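PDB 3JVO: head completion protein gp6 from Enterobacteria phage HK97, which completes the viral head as a thirteen-subunit ring with an open central channel for DNA ejection, binding the portal protein and the head completion protein gp7. Local coordinates for residues D7-S12 and G61-V66; Y39-C44 and A57-A62; L13-I18 and E27-Y32. One frame throughout, in Å; residues are numbered along the deposited sequence.

Contact 1. Residues D7-S12 and G61-V66; sequences DVISLS and GAVLLV
Ile9 meets Val63 and Leu64 in a small, fully apolar contact that ties the turn between helices 5-8 and 11-17 to helix 57-72 in the interior of this mainly helical head-tail connector fold. The two segments bury 113 Å² between them and share no hydrogen bond, so the join rests on van der Waals packing of branched aliphatic groups. Ile9 suits the place because its chain reaches from the loop to the helix: CG1 is set anti to the carbonyl carbon (chi1 -59°) and the next bond is extended (chi2 167°), which carries CD1 forward to the helix surface. There it lies against the branch of Leu64, 4.1 Å from CG and equally far from CD2. The two side chains run at a slant to each other. Phe14 of helix 11-17 touches Ile9, Val63 and Leu64, enlarging the apolar cluster, while Leu64 also packs on Leu31 of a neighbouring subunit. Just after Ile9, Ser10 is the N-cap of helix 11-17; its OG is hydrogen-bonded to Leu13 N, a short polar side chain ending the loop. On helix 57-72, CG1 of Val63 also approaches, 4.2 Å from Ile9 CD1.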
loop_
_atom_site.group_PDB
_atom_site.type_symbol
_atom_site.label_atom_id
_atom_site.label_comp_id
_atom_site.label_asym_id
_atom_site.label_seq_id
_atom_site.Cartn_x
_atom_site.Cartn_y
_atom_site.Cartn_z
ATOM N N ASP G 7 16.644 47.113 -12.620
ATOM C CA ASP G 7 15.855 48.235 -13.141
ATOM C C ASP G 7 14.436 47.807 -13.428
ATOM O O ASP G 7 13.558 48.648 -13.624
ATOM C CB ASP G 7 16.444 48.761 -14.448
ATOM C CG ASP G 7 17.762 49.488 -14.261
ATOM O OD1 ASP G 7 18.017 50.008 -13.145
ATOM O OD2 ASP G 7 18.537 49.540 -15.253
ATOM N N VAL G 8 14.231 46.493 -13.505
ATOM C CA VAL G 8 12.927 45.876 -13.750
ATOM C C VAL G 8 12.254 45.569 -12.395
ATOM O O VAL G 8 11.117 45.945 -12.168
ATOM C CB VAL G 8 13.094 44.581 -14.612
ATOM C CG1 VAL G 8 11.757 43.891 -14.882
ATOM C CG2 VAL G 8 13.816 44.887 -15.938
ATOM N N ILE G 9 12.969 44.883 -11.497
ATOM C CA ILE G 9 12.479 44.605 -10.152
ATOM C C ILE G 9 13.574 44.964 -9.184
ATOM O O ILE G 9 14.674 44.420 -9.259
ATOM C CB ILE G 9 12.168 43.112 -9.946
ATOM C CG1 ILE G 9 11.120 42.631 -10.940
ATOM C CG2 ILE G 9 11.724 42.831 -8.475
ATOM C CD1 ILE G 9 10.991 41.112 -10.999
ATOM N N SER G 10 13.277 45.851 -8.246
ATOM C CA SER G 10 14.299 46.302 -7.296
ATOM C C SER G 10 14.797 45.164 -6.402
ATOM O O SER G 10 14.102 44.181 -6.177
ATOM C CB SER G 10 13.746 47.419 -6.428
ATOM O OG SER G 10 12.787 46.875 -5.532
ATOM N N LEU G 11 16.013 45.313 -5.895
ATOM C CA LEU G 11 16.589 44.354 -4.956
ATOM C C LEU G 11 15.719 44.202 -3.711
ATOM O O LEU G 11 15.550 43.099 -3.188
ATOM C CB LEU G 11 18.004 44.799 -4.555
ATOM C CG LEU G 11 18.772 43.895 -3.593
ATOM C CD1 LEU G 11 18.884 42.510 -4.181
ATOM C CD2 LEU G 11 20.180 44.469 -3.307
ATOM N N SER G 12 15.186 45.324 -3.238
ATOM C CA SER G 12 14.235 45.346 -2.145
ATOM C C SER G 12 13.033 44.431 -2.401
ATOM O O SER G 12 12.627 43.689 -1.520
ATOM C CB SER G 12 13.753 46.779 -1.914
ATOM O OG SER G 12 12.802 46.815 -0.865
ATOM N N GLY G 61 6.399 38.349 -12.887
ATOM C CA GLY G 61 5.917 37.282 -12.024
ATOM C C GLY G 61 6.720 36.005 -12.159
ATOM O O GLY G 61 7.069 35.391 -11.145
ATOM N N ALA G 62 7.011 35.598 -13.395
ATOM C CA ALA G 62 7.857 34.422 -13.611
ATOM C C ALA G 62 9.288 34.577 -13.061
ATOM O O ALA G 62 9.829 33.649 -12.468
ATOM C CB ALA G 62 7.884 34.009 -15.112
ATOM N N VAL G 63 9.905 35.736 -13.266
ATOM C CA VAL G 63 11.261 35.966 -12.778
ATOM C C VAL G 63 11.300 35.816 -11.244
ATOM O O VAL G 63 12.210 35.212 -10.686
ATOM C CB VAL G 63 11.775 37.373 -13.195
ATOM C CG1 VAL G 63 13.090 37.725 -12.461
ATOM C CG2 VAL G 63 11.964 37.469 -14.728
ATOM N N LEU G 64 10.299 36.372 -10.575
ATOM C CA LEU G 64 10.195 36.248 -9.122
ATOM C C LEU G 64 10.125 34.784 -8.703
ATOM O O LEU G 64 10.749 34.394 -7.719
ATOM C CB LEU G 64 8.977 36.993 -8.595
ATOM C CG LEU G 64 9.048 38.521 -8.509
ATOM C CD1 LEU G 64 7.675 39.038 -8.021
ATOM C CD2 LEU G 64 10.157 39.020 -7.562
ATOM N N LEU G 65 9.394 33.959 -9.462
ATOM C CA LEU G 65 9.247 32.547 -9.086
ATOM C C LEU G 65 10.543 31.769 -9.316
ATOM O O LEU G 65 10.955 30.923 -8.502
ATOM C CB LEU G 65 8.097 31.905 -9.851
ATOM C CG LEU G 65 6.666 32.378 -9.521
ATOM C CD1 LEU G 65 5.748 31.956 -10.635
ATOM C CD2 LEU G 65 6.234 31.756 -8.192
ATOM N N VAL G 66 11.190 32.061 -10.428
ATOM C CA VAL G 66 12.440 31.388 -10.769
ATOM C C VAL G 66 13.518 31.811 -9.754
ATOM O O VAL G 66 14.286 30.984 -9.288
ATOM C CB VAL G 66 12.842 31.662 -12.251
ATOM C CG1 VAL G 66 14.252 31.079 -12.572
ATOM C CG2 VAL G 66 11.812 31.046 -13.168
#

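Contact 2. Residues Y39-C44 and A57-A62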
loop_
_atom_site.group_PDB
_atom_site.type_symbol
_atom_site.label_atom_id
_atom_site.label_comp_id
_atom_site.label_asym_id
_atom_site.label_seq_id
_atom_site.Cartn_x
_atom_site.Cartn_y
_atom_site.Cartn_z
ATOM N N TYR G 39 17.353 33.728 -17.674
ATOM C CA TYR G 39 16.604 32.530 -18.049
ATOM C C TYR G 39 15.246 32.891 -18.659
ATOM O O TYR G 39 14.909 32.418 -19.751
ATOM C CB TYR G 39 16.439 31.602 -16.836
ATOM C CG TYR G 39 15.562 30.405 -17.108
ATOM C CD1 TYR G 39 16.077 29.267 -17.720
ATOM C CD2 TYR G 39 14.209 30.423 -16.767
ATOM C CE1 TYR G 39 15.264 28.183 -17.995
ATOM C CE2 TYR G 39 13.395 29.352 -17.030
ATOM C CZ TYR G 39 13.922 28.241 -17.645
ATOM O OH TYR G 39 13.102 27.178 -17.898
ATOM N N CYS G 40 14.471 33.732 -17.968
ATOM C CA CYS G 40 13.145 34.077 -18.468
ATOM C C CYS G 40 13.184 34.839 -19.800
ATOM O O CYS G 40 12.356 34.579 -20.668
ATOM C CB CYS G 40 12.315 34.828 -17.426
ATOM S SG CYS G 40 11.911 33.823 -15.970
HETATM N N MSE G 41 14.139 35.757 -19.950
HETATM C CA MSE G 41 14.392 36.468 -21.209
HETATM C C MSE G 41 14.737 35.542 -22.385
HETATM O O MSE G 41 14.175 35.684 -23.469
HETATM C CB MSE G 41 15.518 37.492 -21.041
HETATM C CG MSE G 41 15.188 38.652 -20.126
HETATM SE SE MSE G 41 13.672 39.722 -20.792
HETATM C CE MSE G 41 12.283 39.109 -19.628
ATOM N N ARG G 42 15.672 34.618 -22.182
ATOM C CA ARG G 42 16.038 33.680 -23.236
ATOM C C ARG G 42 14.838 32.832 -23.621
ATOM O O ARG G 42 14.569 32.629 -24.797
ATOM C CB ARG G 42 17.210 32.794 -22.821
ATOM C CG ARG G 42 18.564 33.498 -22.782
ATOM C CD ARG G 42 19.167 33.717 -24.162
ATOM N NE ARG G 42 19.275 32.475 -24.935
ATOM C CZ ARG G 42 20.221 32.229 -25.846
ATOM N NH1 ARG G 42 21.173 33.126 -26.095
ATOM N NH2 ARG G 42 20.227 31.074 -26.503
ATOM N N TRP G 43 14.093 32.393 -22.610
ATOM C CA TRP G 43 12.944 31.530 -22.810
ATOM C C TRP G 43 11.842 32.215 -23.598
ATOM O O TRP G 43 11.294 31.613 -24.506
ATOM C CB TRP G 43 12.400 31.064 -21.478
ATOM C CG TRP G 43 11.550 29.874 -21.584
ATOM C CD1 TRP G 43 11.941 28.571 -21.410
ATOM C CD2 TRP G 43 10.140 29.840 -21.879
ATOM N NE1 TRP G 43 10.854 27.726 -21.565
ATOM C CE2 TRP G 43 9.740 28.478 -21.863
ATOM C CE3 TRP G 43 9.173 30.824 -22.160
ATOM C CZ2 TRP G 43 8.408 28.077 -22.112
ATOM C CZ3 TRP G 43 7.847 30.419 -22.419
ATOM C CH2 TRP G 43 7.482 29.060 -22.378
ATOM N N CYS G 44 11.506 33.456 -23.227
ATOM C CA CYS G 44 10.534 34.268 -23.968
ATOM C C CYS G 44 11.052 34.688 -25.349
ATOM O O CYS G 44 10.281 34.740 -26.313
ATOM C CB CYS G 44 10.148 35.501 -23.164
ATOM S SG CYS G 44 9.216 35.103 -21.701
ATOM N N ALA G 57 4.200 42.536 -16.870
ATOM C CA ALA G 57 3.957 42.113 -15.509
ATOM C C ALA G 57 3.997 40.581 -15.347
ATOM O O ALA G 57 4.568 40.094 -14.380
ATOM C CB ALA G 57 2.640 42.694 -14.997
ATOM N N ALA G 58 3.413 39.818 -16.281
ATOM C CA ALA G 58 3.398 38.353 -16.120
ATOM C C ALA G 58 4.833 37.803 -16.132
ATOM O O ALA G 58 5.152 36.860 -15.388
ATOM C CB ALA G 58 2.547 37.675 -17.202
ATOM N N VAL G 59 5.687 38.379 -16.984
ATOM C CA VAL G 59 7.091 37.962 -17.051
ATOM C C VAL G 59 7.800 38.346 -15.743
ATOM O O VAL G 59 8.588 37.576 -15.202
ATOM C CB VAL G 59 7.802 38.517 -18.337
ATOM C CG1 VAL G 59 9.294 38.187 -18.367
ATOM C CG2 VAL G 59 7.129 37.951 -19.589
ATOM N N LYS G 60 7.492 39.512 -15.196
ATOM C CA LYS G 60 8.039 39.862 -13.906
ATOM C C LYS G 60 7.650 38.803 -12.840
ATOM O O LYS G 60 8.476 38.380 -12.031
ATOM C CB LYS G 60 7.612 41.274 -13.530
ATOM C CG LYS G 60 8.374 42.364 -14.307
ATOM C CD LYS G 60 7.775 43.762 -14.142
ATOM C CE LYS G 60 7.761 44.212 -12.680
ATOM N NZ LYS G 60 7.370 45.682 -12.509
ATOM N N GLY G 61 6.399 38.349 -12.887
ATOM C CA GLY G 61 5.917 37.282 -12.024
ATOM C C GLY G 61 6.720 36.005 -12.159
ATOM O O GLY G 61 7.069 35.391 -11.145
ATOM N N ALA G 62 7.011 35.598 -13.395
ATOM C CA ALA G 62 7.857 34.422 -13.611
ATOM C C ALA G 62 9.288 34.577 -13.061
ATOM O O ALA G 62 9.829 33.649 -12.468
ATOM C CB ALA G 62 7.884 34.009 -15.112
#
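Val59 presents its two methyl groups to two different residues of segment 39-44. CG1, anti to the backbone N (chi1 175°), meets CE of Met41 at 3.4 Å, closer than usual van der Waals contact, while CG2 stands 4.1 Å from SG of Cys44. The beta-branch lets one valine engage neighbours on two successive turns of the helix. Met41, present as selenomethionine, starts out pointing away from helix 57-72, yet bends at chi2 and chi3 bring its terminal methyl round to Val59, a path suited to a flexible, unbranched chain. These contacts are part of the interface between helix 26-44 and helix 57-72, which follow one another in this mainly helical fold after a non-helical connection; their local axes approach to 10.4 Å at 130°, nearer antiparallel than parallel. Further along helix 57-72, the small Ala62 receives Cys40: SG lies 4.1 Å from CB of Ala62 and 4.0 Å from its carbonyl carbon, so the sulfur rests on backbone as well as side chain. Trp49 packs on both Cys44 and Val59, and Met92 of helix 87-93 touches Cys40 and Ala62. Asp38 of a neighbouring subunit hydrogen-bonds through OD2 to Ala58 N.

Contact 3. Residues L13-I18 and E27-Y32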
loop_
_atom_site.group_PDB
_atom_site.type_symbol
_atom_site.label_atom_id
_atom_site.label_comp_id
_atom_site.label_asym_id
_atom_site.label_seq_id
_atom_site.Cartn_x
_atom_site.Cartn_y
_atom_site.Cartn_z
ATOM N N LEU G 13 12.471 44.483 -3.607
ATOM C CA LEU G 13 11.367 43.598 -3.969
ATOM C C LEU G 13 11.768 42.126 -4.036
ATOM O O LEU G 13 11.027 41.274 -3.550
ATOM C CB LEU G 13 10.713 44.034 -5.270
ATOM C CG LEU G 13 9.635 45.121 -5.191
ATOM C CD1 LEU G 13 9.141 45.408 -6.591
ATOM C CD2 LEU G 13 8.468 44.688 -4.334
ATOM N N PHE G 14 12.925 41.821 -4.621
ATOM C CA PHE G 14 13.422 40.432 -4.615
ATOM C C PHE G 14 13.513 39.880 -3.193
ATOM O O PHE G 14 13.090 38.761 -2.941
ATOM C CB PHE G 14 14.785 40.305 -5.286
ATOM C CG PHE G 14 14.720 40.269 -6.756
ATOM C CD1 PHE G 14 14.146 39.176 -7.419
ATOM C CD2 PHE G 14 15.224 41.334 -7.511
ATOM C CE1 PHE G 14 14.068 39.144 -8.802
ATOM C CE2 PHE G 14 15.151 41.306 -8.902
ATOM C CZ PHE G 14 14.570 40.206 -9.552
ATOM N N LYS G 15 14.033 40.684 -2.270
ATOM C CA LYS G 15 14.154 40.270 -0.886
ATOM C C LYS G 15 12.818 40.036 -0.208
ATOM O O LYS G 15 12.698 39.143 0.619
ATOM C CB LYS G 15 14.951 41.285 -0.087
ATOM C CG LYS G 15 16.448 41.316 -0.436
ATOM C CD LYS G 15 17.181 42.083 0.664
ATOM C CE LYS G 15 18.262 42.958 0.112
ATOM N NZ LYS G 15 18.906 43.856 1.162
ATOM N N GLN G 16 11.826 40.852 -0.538
ATOM C CA GLN G 16 10.473 40.641 -0.030
ATOM C C GLN G 16 9.849 39.358 -0.599
ATOM O O GLN G 16 9.112 38.682 0.091
ATOM C CB GLN G 16 9.595 41.856 -0.338
ATOM C CG GLN G 16 9.994 43.096 0.486
ATOM C CD GLN G 16 9.218 44.327 0.099
ATOM O OE1 GLN G 16 8.453 44.321 -0.858
ATOM N NE2 GLN G 16 9.399 45.391 0.852
ATOM N N GLN G 17 10.162 39.021 -1.850
ATOM C CA GLN G 17 9.667 37.779 -2.450
ATOM C C GLN G 17 10.053 36.593 -1.569
ATOM O O GLN G 17 9.235 35.710 -1.290
ATOM C CB GLN G 17 10.232 37.608 -3.881
ATOM C CG GLN G 17 9.912 36.265 -4.555
ATOM C CD GLN G 17 8.448 36.162 -4.922
ATOM O OE1 GLN G 17 7.698 37.132 -4.764
ATOM N NE2 GLN G 17 8.025 34.988 -5.402
ATOM N N ILE G 18 11.301 36.590 -1.111
ATOM C CA ILE G 18 11.794 35.503 -0.290
ATOM C C ILE G 18 11.722 35.775 1.224
ATOM O O ILE G 18 12.238 34.980 2.002
ATOM C CB ILE G 18 13.231 35.114 -0.663
ATOM C CG1 ILE G 18 14.153 36.353 -0.680
ATOM C CG2 ILE G 18 13.230 34.327 -1.985
ATOM C CD1 ILE G 18 15.633 36.021 -0.886
ATOM N N GLU G 27 24.948 40.423 -2.838
ATOM C CA GLU G 27 25.654 39.925 -4.019
ATOM C C GLU G 27 25.139 38.550 -4.495
ATOM O O GLU G 27 24.872 38.353 -5.672
ATOM C CB GLU G 27 27.154 39.900 -3.748
ATOM C CG GLU G 27 27.996 39.436 -4.912
ATOM C CD GLU G 27 29.508 39.595 -4.701
ATOM O OE1 GLU G 27 30.014 39.468 -3.543
ATOM O OE2 GLU G 27 30.200 39.835 -5.729
ATOM N N LEU G 28 24.969 37.613 -3.573
ATOM C CA LEU G 28 24.355 36.330 -3.922
ATOM C C LEU G 28 22.934 36.489 -4.479
ATOM O O LEU G 28 22.602 35.963 -5.562
ATOM C CB LEU G 28 24.351 35.396 -2.710
ATOM C CG LEU G 28 23.844 33.981 -3.024
ATOM C CD1 LEU G 28 24.821 33.201 -3.867
ATOM C CD2 LEU G 28 23.590 33.271 -1.699
ATOM N N ILE G 29 22.102 37.226 -3.747
ATOM C CA ILE G 29 20.715 37.495 -4.173
ATOM C C ILE G 29 20.658 38.138 -5.568
ATOM O O ILE G 29 19.856 37.731 -6.434
ATOM C CB ILE G 29 19.958 38.343 -3.117
ATOM C CG1 ILE G 29 19.699 37.477 -1.870
ATOM C CG2 ILE G 29 18.666 38.913 -3.713
ATOM C CD1 ILE G 29 19.246 38.274 -0.651
ATOM N N THR G 30 21.531 39.121 -5.784
ATOM C CA THR G 30 21.678 39.762 -7.098
ATOM C C THR G 30 22.026 38.758 -8.200
ATOM O O THR G 30 21.485 38.853 -9.322
ATOM C CB THR G 30 22.698 40.930 -7.063
ATOM O OG1 THR G 30 22.241 41.918 -6.123
ATOM C CG2 THR G 30 22.863 41.583 -8.444
ATOM N N LEU G 31 22.893 37.789 -7.884
ATOM C CA LEU G 31 23.268 36.757 -8.853
ATOM C C LEU G 31 22.061 35.873 -9.219
ATOM O O LEU G 31 21.838 35.548 -10.400
ATOM C CB LEU G 31 24.451 35.925 -8.324
ATOM C CG LEU G 31 25.044 34.837 -9.228
ATOM C CD1 LEU G 31 26.390 34.247 -8.705
ATOM C CD2 LEU G 31 24.013 33.677 -9.459
ATOM N N TYR G 32 21.264 35.508 -8.220
ATOM C CA TYR G 32 20.063 34.717 -8.462
ATOM C C TYR G 32 19.064 35.496 -9.331
ATOM O O TYR G 32 18.439 34.935 -10.225
ATOM C CB TYR G 32 19.363 34.351 -7.149
ATOM C CG TYR G 32 20.095 33.380 -6.223
ATOM C CD1 TYR G 32 20.976 32.424 -6.714
ATOM C CD2 TYR G 32 19.878 33.432 -4.843
ATOM C CE1 TYR G 32 21.639 31.526 -5.845
ATOM C CE2 TYR G 32 20.538 32.553 -3.964
ATOM C CZ TYR G 32 21.397 31.602 -4.462
ATOM O OH TYR G 32 22.030 30.733 -3.578
#
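Apolar packing on Ile29 joins the end of helix 11-17 to helix 26-44, with three residues of segment 13-18 taking part. The two branches of Ile29 divide the work. CG2, anti to the backbone N, faces CB of Phe14 at 4.4 Å; the other arm, CG1 with CD1, is swung anti to the carbonyl carbon (chi1 -70°) and ends facing both Lys15 and Ile18. CD1 sits 4.1 Å from CG of Lys15 and 4.3 Å from CD1 of Ile18. Lys15 and Ile29 cross at about a right angle, touching through the lysine CG near the base of its chain. Ile18 is the first residue beyond helix 11-17, and Ile18 N makes a weak hydrogen bond to Phe14 O, 3.4 Å; its side chain nonetheless turns in and meets Ile29 methyl to methyl. Phe67 of helix 57-72 touches Phe14, Ile18, Ile29 and Tyr32, continuing the same hydrophobic core of the helical fold.

Polar bonds are made to partners beyond the two segments. NZ of Lys15 forms salt bridges with Asp23 and Asp26, both near the start of helix 26-44, so one long side chain serves as hydrocarbon near its base and as cation at its tip. A third group of interactions belongs to the assembly: Gln17 is hydrogen-bonded through OE1 to Tyr32 OH and through NE2 to Arg74 O, both on a neighbouring subunit, and Tyr32 of this chain receives the equivalent Gln17 from the subunit on its other side.

Between the two segments, then, the hold is apolar packing on Ile29, while the Lys15-Asp26 salt bridge links the same two helices; the lysine's two acidic partners would probably favour its charged form.

Overall arrangement
The three contacts share helices pairwise. Contacts 1 and 2 both use helix 57-72, overlap at Gly61 and Ala62, and have centres about 9 Å apart; Val63 CG2 touches Cys40 CB at 3.8 Å, joining their side chains directly. Contact 3 is nested along the chain within the loop closed by contact 1, its centre about 8 Å away, and Leu11 CD1 reaches Ile29 CG2 at 3.6 Å. Contacts 2 and 3 both involve helix 26-44 but lie on opposite sides of the chain's centre, with centres about 16 Å apart and nearest atoms about 6 Å, so contact 1 bridges them. All three border a neighbouring subunit of the thirteen-membered ring surrounding the DNA channel.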